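PDB 4WA0: possible adhesin from Caldicellulosiruptor kronotskyensis, which probably mediates attachment of this extreme thermophile to cellulose, the present chain being the C-terminal beta-helix domain of a tapirin, with a bound magnesium ion. Local coordinates for residues V3-F13 and E221-S229; N19-E27 and I39-I47. All blocks are in the same frame, centred on the assembly; numbering follows the deposited sequence.

Contact 1: residues V3-F13 and E221-S229; sequences VPSSPLDYAIF and EIRNRDYTS
Y227 OH, V3 O and, in the conformer given, E221 OE2 all grip one water: it accepts from the Y227 hydroxyl at 2.7 Å and donates to the other two. No direct hydrogen bond or salt bridge joins the segments; the water links them. In the same conformer E221 OE2 forms a salt bridge with R225 NE, at 2.8 Å with an N-H...O angle of 167°, while R225 NH2 bonds S357 O. CB of S5 lies over one guanidinium face, 3.6 Å from R225 NH2. The Y227 ring takes P4 O at its edge, 3.4 Å from CE2; the same carbonyl accepts from Y10 OH at 3.0 Å. With CG opposite its backbone N (chi1 -180°), F13 carries its ring out to meet CB of Y227 and CG2 of T228 at the ring edge; one of its faces lies under P7 CB, and it stacks with Y32. V3 CG2 touches I222 CD1 at 3.9 Å, and both residues also pack on I51 and I76 of strands 50-52 and 76-79. The arrangement is that of the N-terminal lead-in to strand 10-14 and the exit of helix 217-224 laid together along the outer wall of a beta-helix.

Contact 2: residues N19-E27 and I39-I47; sequences NTNKNLTVE and IDGGAVFNI
K22 and D40 meet because the K22 side chain runs extended until its last torsion (chi4 -70°) turns NZ aside, while D40 holds an intermediate chi1 of -144° that swings its carboxylate across the lysine chain. NZ then lies 2.9 Å from D40 OD1, a salt bridge on the syn side but 35° out of the carboxylate plane. G41 N donates to the same oxygen from the same face, and D61 gives NZ a second acidic partner. Next to this pair, T20 OG1 receives D40 N at 2.9 Å, N23 N donates to G41 O, and a water accepts from L24 N and lies within bonding distance of N21 O and D40 O. The backbone at G42 is left-handed, and N23 ND2 bonds R65 O.

Beyond the turn, strands 24-27 and 44-47 run parallel with a regular ladder: V44 N to L24 O, V26 N to V44 O and N46 N to V26 O, the last 2.8 Å. On the inward face L24 CD2 meets the edge of the F45 ring, 3.7 Å from CE1, and V26 CG1 touches I47 CG2 at 3.7 Å. On the other face E27 and N46 lie side by side, with N46 ND2 donating to E27 OE1 at 3.1 Å. Successive coils of the beta-helix are thus joined by main-chain bonds through the wall, apolar contacts inside, a polar pair outside and a salt bridge at the corner, where the two carboxylates, D40 and D61, would probably favour the charged form of K22.

In the fold
Contact 2 is buried and joins neighbouring coils only 12 residues apart, whereas contact 1 is only partly buried, lies against the outside of the coils and closes a loop of 207 residues within which contact 2 is nested. Their centres are about 20 Å apart, and the touch between them comes through A11 and I12, which face the interior: A11 CB packs on V26 CG1 at 3.7 Å, and I12 CD1 reaches L24 CD2 at 4.0 Å. The chemistry follows position. Strand pairing and the K22-D40 salt bridge carry contact 2, while contact 1, mostly loop on both sides, relies on side-chain packing and a bridging water. Both lie away from the magnesium site.

Contact 1: residues V3-F13 and E221-S229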
ATOM      1  N   VAL A   3      -5.756 -13.029   2.014  1.00 52.64           N
ATOM      2  CA  VAL A   3      -4.934 -12.201   1.098  1.00 45.96           C
ATOM      3  C   VAL A   3      -4.746 -12.934  -0.229  1.00 47.16           C
ATOM      4  O   VAL A   3      -4.193 -14.030  -0.232  1.00 39.90           O
ATOM      5  CB  VAL A   3      -3.535 -11.953   1.699  1.00 43.48           C
ATOM      6  CG1 VAL A   3      -2.608 -11.275   0.696  1.00 43.74           C
ATOM      7  CG2 VAL A   3      -3.667 -11.144   2.989  1.00 48.16           C
ATOM      8  N   PRO A   4      -5.157 -12.323  -1.353  1.00 43.89           N
ATOM      9  CA  PRO A   4      -5.099 -12.948  -2.676  1.00 45.61           C
ATOM     10  C   PRO A   4      -3.697 -13.389  -3.171  1.00 41.48           C
ATOM     11  O   PRO A   4      -2.736 -12.680  -3.046  1.00 45.21           O
ATOM     12  CB  PRO A   4      -5.686 -11.862  -3.597  1.00 46.88           C
ATOM     13  CG  PRO A   4      -5.397 -10.568  -2.903  1.00 46.31           C
ATOM     14  CD  PRO A   4      -5.521 -10.892  -1.439  1.00 49.67           C
ATOM     15  N   SER A   5      -3.638 -14.559  -3.762  1.00 43.59           N
ATOM     16  CA  SER A   5      -2.385 -15.236  -4.109  1.00 48.73           C
ATOM     17  C   SER A   5      -1.872 -14.888  -5.524  1.00 42.08           C
ATOM     18  O   SER A   5      -0.690 -15.086  -5.833  1.00 54.26           O
ATOM     19  CB  SER A   5      -2.639 -16.760  -4.058  1.00 53.78           C
ATOM     20  OG  SER A   5      -3.650 -17.137  -5.012  1.00 60.01           O
ATOM     21  N   SER A   6      -2.775 -14.388  -6.370  1.00 32.36           N
ATOM     22  CA  SER A   6      -2.488 -14.190  -7.780  1.00 26.04           C
ATOM     23  C   SER A   6      -2.268 -12.727  -8.098  1.00 22.24           C
ATOM     24  O   SER A   6      -3.058 -11.898  -7.653  1.00 20.37           O
ATOM     25  CB  SER A   6      -3.703 -14.649  -8.594  1.00 29.67           C
ATOM     26  OG  SER A   6      -3.522 -14.316  -9.970  1.00 25.75           O
ATOM     27  N   PRO A   7      -1.271 -12.425  -8.943  1.00 22.89           N
ATOM     28  CA  PRO A   7      -1.091 -11.060  -9.393  1.00 23.03           C
ATOM     29  C   PRO A   7      -2.337 -10.476 -10.079  1.00 20.92           C
ATOM     30  O   PRO A   7      -2.501  -9.231 -10.197  1.00 20.08           O
ATOM     31  CB  PRO A   7       0.084 -11.154 -10.357  1.00 25.00           C
ATOM     32  CG  PRO A   7       0.848 -12.384  -9.980  1.00 26.34           C
ATOM     33  CD  PRO A   7      -0.182 -13.328  -9.401  1.00 26.71           C
ATOM     34  N   LEU A   8      -3.259 -11.323 -10.599  1.00 21.55           N
ATOM     35  CA  LEU A   8      -4.460 -10.771 -11.221  1.00 23.17           C
ATOM     36  C   LEU A   8      -5.470 -10.104 -10.251  1.00 21.89           C
ATOM     37  O   LEU A   8      -6.361  -9.372 -10.698  1.00 26.69           O
ATOM     38  CB  LEU A   8      -5.221 -11.794 -12.035  1.00 28.46           C
ATOM     39  CG  LEU A   8      -4.458 -12.677 -13.002  1.00 31.78           C
ATOM     40  CD1 LEU A   8      -5.501 -13.558 -13.661  1.00 36.31           C
ATOM     41  CD2 LEU A   8      -3.650 -11.916 -14.033  1.00 34.40           C
ATOM     42  N   ASP A   9      -5.316 -10.315  -8.958  1.00 20.94           N
ATOM     43  CA  ASP A   9      -6.203  -9.729  -7.900  1.00 21.16           C
ATOM     44  C   ASP A   9      -5.792  -8.369  -7.484  1.00 21.24           C
ATOM     45  O   ASP A   9      -6.384  -7.733  -6.516  1.00 18.23           O
ATOM     46  CB  ASP A   9      -6.163 -10.672  -6.699  1.00 25.91           C
ATOM     47  CG  ASP A   9      -6.734 -12.070  -7.032  1.00 34.18           C
ATOM     48  OD1 ASP A   9      -7.522 -12.123  -8.004  1.00 36.40           O
ATOM     49  OD2 ASP A   9      -6.300 -13.102  -6.415  1.00 36.87           O
ATOM     50  N   TYR A  10      -4.681  -7.934  -8.112  1.00 16.31           N
ATOM     51  CA  TYR A  10      -4.068  -6.727  -7.664  1.00 17.20           C
ATOM     52  C   TYR A  10      -4.384  -5.584  -8.599  1.00 13.42           C
ATOM     53  O   TYR A  10      -4.297  -5.747  -9.815  1.00 17.01           O
ATOM     54  CB  TYR A  10      -2.532  -6.901  -7.523  1.00 15.16           C
ATOM     55  CG  TYR A  10      -2.230  -7.669  -6.252  1.00 15.80           C
ATOM     56  CD1 TYR A  10      -2.269  -9.040  -6.256  1.00 17.38           C
ATOM     57  CD2 TYR A  10      -1.975  -7.031  -5.053  1.00 14.86           C
ATOM     58  CE1 TYR A  10      -2.043  -9.761  -5.112  1.00 18.59           C
ATOM     59  CE2 TYR A  10      -1.726  -7.752  -3.891  1.00 16.01           C
ATOM     60  CZ  TYR A  10      -1.783  -9.130  -3.947  1.00 17.29           C
ATOM     61  OH  TYR A  10      -1.599  -9.935  -2.838  1.00 19.17           O
ATOM     62  N   ALA A  11      -4.724  -4.447  -8.028  1.00 13.13           N
ATOM     63  CA  ALA A  11      -4.836  -3.219  -8.800  1.00 12.69           C
ATOM     64  C   ALA A  11      -3.450  -2.860  -9.363  1.00 12.20           C
ATOM     65  O   ALA A  11      -3.282  -2.438 -10.553  1.00 12.90           O
ATOM     66  CB  ALA A  11      -5.335  -2.118  -7.965  1.00 13.15           C
ATOM     67  N   ILE A  12      -2.449  -2.985  -8.481  1.00 11.08           N
ATOM     68  CA  ILE A  12      -1.052  -2.740  -8.855  1.00 11.51           C
ATOM     69  C   ILE A  12      -0.218  -3.879  -8.232  1.00 12.10           C
ATOM     70  O   ILE A  12      -0.200  -4.047  -7.000  1.00 11.48           O
ATOM     71  CB  ILE A  12      -0.530  -1.386  -8.377  1.00 11.51           C
ATOM     72  CG1 ILE A  12      -1.363  -0.225  -8.898  1.00 12.30           C
ATOM     73  CG2 ILE A  12       0.916  -1.187  -8.800  1.00 12.51           C
ATOM     74  CD1 ILE A  12      -1.025   1.069  -8.272  1.00 13.06           C
ATOM     75  N   PHE A  13       0.442  -4.656  -9.084  1.00 11.99           N
ATOM     76  CA  PHE A  13       1.347  -5.710  -8.637  1.00 11.43           C
ATOM     77  C   PHE A  13       2.756  -5.397  -9.150  1.00 11.65           C
ATOM     78  O   PHE A  13       2.969  -5.222 -10.352  1.00 14.43           O
ATOM     79  CB  PHE A  13       0.860  -7.055  -9.126  1.00 13.04           C
ATOM     80  CG  PHE A  13       1.743  -8.181  -8.703  1.00 13.75           C
ATOM     81  CD1 PHE A  13       2.936  -8.460  -9.403  1.00 16.57           C
ATOM     82  CD2 PHE A  13       1.385  -8.961  -7.611  1.00 15.89           C
ATOM     83  CE1 PHE A  13       3.754  -9.475  -8.925  1.00 17.51           C
ATOM     84  CE2 PHE A  13       2.204  -9.965  -7.153  1.00 17.22           C
ATOM     85  CZ  PHE A  13       3.375 -10.221  -7.827  1.00 18.49           C
ATOM     86  N   GLU A 221       1.531 -16.306   6.080  0.58 21.57           N
ATOM     87  CA  GLU A 221       1.205 -16.721   4.717  0.58 24.31           C
ATOM     88  C   GLU A 221       1.883 -15.791   3.723  0.58 22.07           C
ATOM     89  O   GLU A 221       2.542 -16.231   2.762  0.58 21.29           O
ATOM     90  CB  GLU A 221      -0.307 -16.717   4.474  0.58 28.01           C
ATOM     91  CG  GLU A 221      -0.742 -17.802   3.534  0.58 31.16           C
ATOM     92  CD  GLU A 221      -1.543 -17.305   2.372  0.58 34.89           C
ATOM     93  OE1 GLU A 221      -2.758 -17.031   2.558  0.58 37.09           O
ATOM     94  OE2 GLU A 221      -0.951 -17.230   1.272  0.58 37.67           O
ATOM     95  N   ILE A 222       1.728 -14.481   3.967  1.00 19.83           N
ATOM     96  CA  ILE A 222       2.328 -13.490   3.106  1.00 20.33           C
ATOM     97  C   ILE A 222       3.833 -13.632   3.142  1.00 19.38           C
ATOM     98  O   ILE A 222       4.472 -13.671   2.108  1.00 21.25           O
ATOM     99  CB  ILE A 222       1.966 -12.062   3.529  1.00 19.25           C
ATOM    100  CG1 ILE A 222       0.498 -11.766   3.280  1.00 20.27           C
ATOM    101  CG2 ILE A 222       2.879 -11.052   2.814  1.00 19.49           C
ATOM    102  CD1 ILE A 222       0.039 -10.544   4.101  1.00 20.21           C
ATOM    103  N   ARG A 223       4.410 -13.793   4.322  1.00 19.58           N
ATOM    104  CA  ARG A 223       5.864 -13.941   4.414  1.00 21.68           C
ATOM    105  C   ARG A 223       6.369 -15.160   3.620  1.00 23.29           C
ATOM    106  O   ARG A 223       7.435 -15.114   2.993  1.00 30.31           O
ATOM    107  CB  ARG A 223       6.242 -14.161   5.860  1.00 21.05           C
ATOM    108  CG  ARG A 223       7.753 -14.195   6.085  1.00 24.49           C
ATOM    109  CD  ARG A 223       8.013 -14.510   7.565  1.00 29.09           C
ATOM    110  NE  ARG A 223       7.599 -13.438   8.469  1.00 27.13           N
ATOM    111  CZ  ARG A 223       6.656 -13.483   9.421  1.00 32.85           C
ATOM    112  NH1 ARG A 223       5.906 -14.574   9.639  1.00 33.30           N
ATOM    113  NH2 ARG A 223       6.423 -12.390  10.151  1.00 31.16           N
ATOM    114  N   ASN A 224       5.639 -16.263   3.651  1.00 27.42           N
ATOM    115  CA  ASN A 224       6.197 -17.479   3.033  1.00 30.88           C
ATOM    116  C   ASN A 224       5.775 -17.741   1.601  1.00 34.14           C
ATOM    117  O   ASN A 224       6.321 -18.657   0.956  1.00 31.21           O
ATOM    118  CB  ASN A 224       5.894 -18.714   3.886  1.00 32.95           C
ATOM    119  CG  ASN A 224       6.662 -18.705   5.199  1.00 37.80           C
ATOM    120  OD1 ASN A 224       7.860 -18.428   5.247  1.00 44.77           O
ATOM    121  ND2 ASN A 224       5.968 -18.969   6.264  1.00 43.66           N
ATOM    122  N   ARG A 225       4.810 -16.965   1.100  1.00 28.61           N
ATOM    123  CA  ARG A 225       4.368 -17.093  -0.297  1.00 33.53           C
ATOM    124  C   ARG A 225       5.353 -16.418  -1.241  1.00 28.73           C
ATOM    125  O   ARG A 225       5.759 -15.266  -1.024  1.00 29.74           O
ATOM    126  CB  ARG A 225       2.975 -16.509  -0.486  1.00 34.30           C
ATOM    127  CG  ARG A 225       2.414 -16.680  -1.898  1.00 39.91           C
ATOM    128  CD  ARG A 225       0.922 -16.423  -1.905  1.00 44.87           C
ATOM    129  NE  ARG A 225       0.168 -17.504  -1.252  1.00 52.21           N
ATOM    130  CZ  ARG A 225      -0.188 -18.651  -1.840  1.00 57.54           C
ATOM    131  NH1 ARG A 225      -0.878 -19.569  -1.157  1.00 57.27           N
ATOM    132  NH2 ARG A 225       0.137 -18.892  -3.110  1.00 60.19           N
ATOM    133  N   ASP A 226       5.732 -17.140  -2.292  1.00 27.89           N
ATOM    134  CA  ASP A 226       6.523 -16.565  -3.368  1.00 27.32           C
ATOM    135  C   ASP A 226       5.492 -16.090  -4.401  1.00 25.87           C
ATOM    136  O   ASP A 226       4.930 -16.895  -5.112  1.00 21.96           O
ATOM    137  CB  ASP A 226       7.454 -17.608  -3.997  1.00 30.76           C
ATOM    138  CG  ASP A 226       8.167 -17.080  -5.222  1.00 36.22           C
ATOM    139  OD1 ASP A 226       7.890 -15.868  -5.533  1.00 30.78           O
ATOM    140  OD2 ASP A 226       8.934 -17.878  -5.890  1.00 37.25           O
ATOM    141  N   TYR A 227       5.242 -14.778  -4.474  1.00 24.95           N
ATOM    142  CA  TYR A 227       4.077 -14.299  -5.235  1.00 27.41           C
ATOM    143  C   TYR A 227       4.265 -14.420  -6.730  1.00 25.45           C
ATOM    144  O   TYR A 227       3.296 -14.194  -7.435  1.00 25.67           O
ATOM    145  CB  TYR A 227       3.655 -12.839  -4.849  1.00 24.47           C
ATOM    146  CG  TYR A 227       2.794 -12.809  -3.589  1.00 30.78           C
ATOM    147  CD1 TYR A 227       3.406 -12.899  -2.300  1.00 31.53           C
ATOM    148  CD2 TYR A 227       1.386 -12.758  -3.659  1.00 32.51           C
ATOM    149  CE1 TYR A 227       2.658 -12.897  -1.136  1.00 31.75           C
ATOM    150  CE2 TYR A 227       0.628 -12.793  -2.483  1.00 40.51           C
ATOM    151  CZ  TYR A 227       1.273 -12.860  -1.224  1.00 36.61           C
ATOM    152  OH  TYR A 227       0.537 -12.892  -0.053  1.00 33.73           O
ATOM    153  N   THR A 228       5.505 -14.667  -7.199  1.00 26.01           N
ATOM    154  CA  THR A 228       5.778 -14.913  -8.611  1.00 27.28           C
ATOM    155  C   THR A 228       6.267 -16.369  -8.886  1.00 32.42           C
ATOM    156  O   THR A 228       6.945 -16.608  -9.863  1.00 23.76           O
ATOM    157  CB  THR A 228       6.817 -13.885  -9.201  1.00 26.89           C
ATOM    158  OG1 THR A 228       8.036 -13.879  -8.458  1.00 27.28           O
ATOM    159  CG2 THR A 228       6.239 -12.435  -9.110  1.00 28.92           C
ATOM    160  N   SER A 229       5.841 -17.332  -8.066  1.00 32.68           N
ATOM    161  CA  SER A 229       6.096 -18.753  -8.366  1.00 31.70           C
ATOM    162  C   SER A 229       5.706 -19.029  -9.787  1.00 33.01           C
ATOM    163  O   SER A 229       4.578 -18.706 -10.171  1.00 35.71           O
ATOM    164  CB  SER A 229       5.208 -19.686  -7.514  1.00 32.92           C
ATOM    165  OG  SER A 229       5.482 -19.529  -6.142  1.00 39.12           O
TER
HETATM  166  O   HOH W   1      -1.439 -14.757  -0.006  0.93 44.23           O

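Contact 2: residues N19-E27 and I39-I47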
ATOM      1  N   ASN A  19       7.771   2.411  -7.054  1.00 10.95           N
ATOM      2  CA  ASN A  19       7.688   3.812  -6.787  1.00 12.18           C
ATOM      3  C   ASN A  19       6.448   4.377  -7.447  1.00 11.21           C
ATOM      4  O   ASN A  19       6.349   4.398  -8.675  1.00 11.03           O
ATOM      5  CB  ASN A  19       8.910   4.514  -7.329  1.00 13.14           C
ATOM      6  CG  ASN A  19      10.200   3.968  -6.719  1.00 17.83           C
ATOM      7  OD1 ASN A  19      10.309   3.758  -5.535  1.00 21.03           O
ATOM      8  ND2 ASN A  19      11.195   3.761  -7.572  1.00 23.20           N
ATOM      9  N   THR A  20       5.432   4.764  -6.673  1.00 10.57           N
ATOM     10  CA  THR A  20       4.235   5.362  -7.236  1.00 11.13           C
ATOM     11  C   THR A  20       4.442   6.813  -7.741  1.00 10.83           C
ATOM     12  O   THR A  20       5.438   7.491  -7.485  1.00 11.39           O
ATOM     13  CB  THR A  20       3.015   5.324  -6.309  1.00 12.82           C
ATOM     14  OG1 THR A  20       3.184   6.278  -5.281  1.00 12.69           O
ATOM     15  CG2 THR A  20       2.886   4.014  -5.655  1.00 13.05           C
ATOM     16  N   ASN A  21       3.467   7.252  -8.528  1.00 12.88           N
ATOM     17  CA  ASN A  21       3.436   8.611  -8.961  1.00 12.83           C
ATOM     18  C   ASN A  21       2.688   9.459  -7.928  1.00 13.47           C
ATOM     19  O   ASN A  21       2.049   8.930  -7.011  1.00 14.09           O
ATOM     20  CB  ASN A  21       2.742   8.729 -10.327  1.00 12.60           C
ATOM     21  CG  ASN A  21       1.319   8.185 -10.364  1.00 12.96           C
ATOM     22  OD1 ASN A  21       1.025   7.131  -9.827  1.00 14.13           O
ATOM     23  ND2 ASN A  21       0.457   8.846 -11.114  1.00 14.23           N
ATOM     24  N   LYS A  22       2.834  10.796  -8.026  1.00 12.60           N
ATOM     25  CA  LYS A  22       1.994  11.699  -7.201  1.00 13.27           C
ATOM     26  C   LYS A  22       0.530  11.722  -7.598  1.00 11.37           C
ATOM     27  O   LYS A  22       0.129  11.446  -8.756  1.00 11.89           O
ATOM     28  CB  LYS A  22       2.554  13.096  -7.349  1.00 14.44           C
ATOM     29  CG  LYS A  22       3.970  13.164  -6.712  1.00 16.66           C
ATOM     30  CD  LYS A  22       4.630  14.461  -7.000  1.00 21.05           C
ATOM     31  CE  LYS A  22       6.106  14.504  -6.697  1.00 20.71           C
ATOM     32  NZ  LYS A  22       6.489  14.483  -5.289  1.00 22.13           N
ATOM     33  N   ASN A  23      -0.329  11.961  -6.645  1.00 11.99           N
ATOM     34  CA  ASN A  23      -1.802  12.075  -6.920  1.00 11.64           C
ATOM     35  C   ASN A  23      -2.372  10.790  -7.537  1.00 11.87           C
ATOM     36  O   ASN A  23      -3.082  10.797  -8.517  1.00 11.24           O
ATOM     37  CB  ASN A  23      -2.035  13.281  -7.782  1.00 11.99           C
ATOM     38  CG  ASN A  23      -1.780  14.620  -7.024  1.00 12.99           C
ATOM     39  OD1 ASN A  23      -1.767  14.717  -5.770  1.00 12.84           O
ATOM     40  ND2 ASN A  23      -1.574  15.646  -7.777  1.00 14.48           N
ATOM     41  N   LEU A  24      -1.971   9.671  -6.982  1.00 10.67           N
ATOM     42  CA  LEU A  24      -2.457   8.367  -7.384  1.00 10.31           C
ATOM     43  C   LEU A  24      -3.691   8.062  -6.569  1.00 10.70           C
ATOM     44  O   LEU A  24      -3.619   8.078  -5.322  1.00 10.70           O
ATOM     45  CB  LEU A  24      -1.370   7.301  -7.128  1.00 10.52           C
ATOM     46  CG  LEU A  24      -1.778   5.819  -7.320  1.00  9.75           C
ATOM     47  CD1 LEU A  24      -2.176   5.532  -8.762  1.00  9.83           C
ATOM     48  CD2 LEU A  24      -0.715   4.801  -6.950  1.00 11.07           C
ATOM     49  N   THR A  25      -4.807   7.716  -7.251  1.00  9.37           N
ATOM     50  CA  THR A  25      -6.038   7.316  -6.612  1.00  9.29           C
ATOM     51  C   THR A  25      -6.329   5.875  -7.007  1.00  9.82           C
ATOM     52  O   THR A  25      -6.286   5.528  -8.219  1.00 12.13           O
ATOM     53  CB  THR A  25      -7.235   8.194  -7.025  1.00  9.17           C
ATOM     54  OG1 THR A  25      -6.966   9.572  -6.808  1.00 10.73           O
ATOM     55  CG2 THR A  25      -8.502   7.779  -6.300  1.00 10.06           C
ATOM     56  N   VAL A  26      -6.506   5.013  -6.022  1.00 10.01           N
ATOM     57  CA  VAL A  26      -6.751   3.571  -6.312  1.00 10.47           C
ATOM     58  C   VAL A  26      -7.988   3.148  -5.547  1.00 11.84           C
ATOM     59  O   VAL A  26      -8.062   3.315  -4.314  1.00 11.23           O
ATOM     60  CB  VAL A  26      -5.605   2.645  -5.912  1.00  9.33           C
ATOM     61  CG1 VAL A  26      -5.936   1.181  -6.288  1.00  9.74           C
ATOM     62  CG2 VAL A  26      -4.285   3.020  -6.545  1.00 10.48           C
ATOM     63  N   GLU A  27      -8.933   2.551  -6.291  1.00 12.31           N
ATOM     64  CA  GLU A  27     -10.171   2.067  -5.729  1.00 13.74           C
ATOM     65  C   GLU A  27     -10.297   0.616  -6.002  1.00 13.81           C
ATOM     66  O   GLU A  27     -10.356   0.221  -7.203  1.00 12.23           O
ATOM     67  CB  GLU A  27     -11.344   2.857  -6.374  1.00 15.03           C
ATOM     68  CG  GLU A  27     -12.744   2.340  -6.082  1.00 18.47           C
ATOM     69  CD  GLU A  27     -13.248   2.593  -4.689  1.00 24.27           C
ATOM     70  OE1 GLU A  27     -12.630   3.298  -3.906  1.00 27.82           O
ATOM     71  OE2 GLU A  27     -14.325   2.079  -4.362  1.00 30.60           O
ATOM     72  N   ILE A  39       5.633   5.331  -1.695  1.00 11.28           N
ATOM     73  CA  ILE A  39       4.352   5.985  -2.041  1.00 12.05           C
ATOM     74  C   ILE A  39       4.582   7.481  -2.087  1.00 11.90           C
ATOM     75  O   ILE A  39       4.824   8.161  -1.035  1.00 12.06           O
ATOM     76  CB  ILE A  39       3.260   5.625  -1.030  1.00 12.66           C
ATOM     77  CG1 ILE A  39       3.020   4.106  -1.001  1.00 14.42           C
ATOM     78  CG2 ILE A  39       1.964   6.374  -1.376  1.00 12.68           C
ATOM     79  CD1 ILE A  39       1.947   3.627  -0.007  1.00 15.92           C
ATOM     80  N   ASP A  40       4.441   8.023  -3.291  1.00 12.46           N
ATOM     81  CA  ASP A  40       4.635   9.476  -3.439  1.00 13.16           C
ATOM     82  C   ASP A  40       3.402  10.245  -2.983  1.00 14.16           C
ATOM     83  O   ASP A  40       2.285   9.699  -2.780  1.00 13.29           O
ATOM     84  CB  ASP A  40       5.026   9.868  -4.888  1.00 15.67           C
ATOM     85  CG  ASP A  40       6.036  11.049  -4.905  1.00 20.33           C
ATOM     86  OD1 ASP A  40       6.164  11.934  -3.898  1.00 25.02           O
ATOM     87  OD2 ASP A  40       6.657  11.135  -6.001  1.00 23.29           O
ATOM     88  N   GLY A  41       3.628  11.546  -2.774  1.00 12.38           N
ATOM     89  CA  GLY A  41       2.582  12.375  -2.158  1.00 13.08           C
ATOM     90  C   GLY A  41       1.247  12.379  -2.854  1.00 11.98           C
ATOM     91  O   GLY A  41       1.179  12.382  -4.077  1.00 11.46           O
ATOM     92  N   GLY A  42       0.195  12.504  -2.053  1.00 10.92           N
ATOM     93  CA  GLY A  42      -1.120  12.562  -2.582  1.00 11.90           C
ATOM     94  C   GLY A  42      -1.804  11.258  -2.926  1.00 11.67           C
ATOM     95  O   GLY A  42      -2.766  11.252  -3.700  1.00 12.60           O
ATOM     96  N   ALA A  43      -1.355  10.192  -2.328  1.00 11.03           N
ATOM     97  CA  ALA A  43      -1.972   8.854  -2.488  1.00  9.77           C
ATOM     98  C   ALA A  43      -3.316   8.839  -1.790  1.00  9.66           C
ATOM     99  O   ALA A  43      -3.395   9.059  -0.606  1.00  9.15           O
ATOM    100  CB  ALA A  43      -1.070   7.773  -1.955  1.00  9.80           C
ATOM    101  N   VAL A  44      -4.337   8.432  -2.532  1.00  8.79           N
ATOM    102  CA  VAL A  44      -5.664   8.194  -1.981  1.00  9.54           C
ATOM    103  C   VAL A  44      -6.108   6.789  -2.384  1.00  9.72           C
ATOM    104  O   VAL A  44      -6.377   6.523  -3.539  1.00  9.47           O
ATOM    105  CB  VAL A  44      -6.697   9.237  -2.431  1.00  8.78           C
ATOM    106  CG1 VAL A  44      -8.030   8.876  -1.802  1.00  9.69           C
ATOM    107  CG2 VAL A  44      -6.334  10.614  -2.000  1.00  8.57           C
ATOM    108  N   PHE A  45      -6.086   5.865  -1.418  1.00  9.99           N
ATOM    109  CA  PHE A  45      -6.392   4.464  -1.680  1.00 10.32           C
ATOM    110  C   PHE A  45      -7.629   4.057  -0.883  1.00 10.92           C
ATOM    111  O   PHE A  45      -7.794   4.402   0.332  1.00 10.68           O
ATOM    112  CB  PHE A  45      -5.231   3.571  -1.223  1.00 10.97           C
ATOM    113  CG  PHE A  45      -3.897   3.750  -1.910  1.00 10.35           C
ATOM    114  CD1 PHE A  45      -3.704   4.494  -3.078  1.00 11.13           C
ATOM    115  CD2 PHE A  45      -2.783   3.101  -1.365  1.00 11.86           C
ATOM    116  CE1 PHE A  45      -2.461   4.608  -3.650  1.00 11.78           C
ATOM    117  CE2 PHE A  45      -1.550   3.210  -1.957  1.00 11.06           C
ATOM    118  CZ  PHE A  45      -1.388   3.940  -3.104  1.00 12.34           C
ATOM    119  N   ASN A  46      -8.432   3.207  -1.497  1.00 10.88           N
ATOM    120  CA  ASN A  46      -9.454   2.447  -0.789  1.00 11.72           C
ATOM    121  C   ASN A  46      -9.315   1.016  -1.316  1.00 11.37           C
ATOM    122  O   ASN A  46      -9.934   0.678  -2.349  1.00 11.25           O
ATOM    123  CB  ASN A  46     -10.814   3.011  -1.072  1.00 14.59           C
ATOM    124  CG  ASN A  46     -11.935   2.225  -0.397  1.00 18.73           C
ATOM    125  OD1 ASN A  46     -11.797   1.771   0.758  1.00 23.92           O
ATOM    126  ND2 ASN A  46     -13.085   2.132  -1.069  1.00 22.70           N
ATOM    127  N   ILE A  47      -8.461   0.213  -0.657  1.00 10.01           N
ATOM    128  CA  ILE A  47      -8.061  -1.088  -1.123  1.00 10.80           C
ATOM    129  C   ILE A  47      -8.155  -2.145  -0.083  1.00 11.62           C
ATOM    130  O   ILE A  47      -8.393  -1.875   1.102  1.00 11.74           O
ATOM    131  CB  ILE A  47      -6.604  -1.040  -1.700  1.00 10.49           C
ATOM    132  CG1 ILE A  47      -5.602  -0.636  -0.610  1.00 10.59           C
ATOM    133  CG2 ILE A  47      -6.591  -0.151  -2.937  1.00 12.86           C
ATOM    134  CD1 ILE A  47      -4.181  -0.480  -1.078  1.00 10.25           C
TER
HETATM  135  O   HOH W   2       0.328   9.278  -4.831  0.51 12.53           O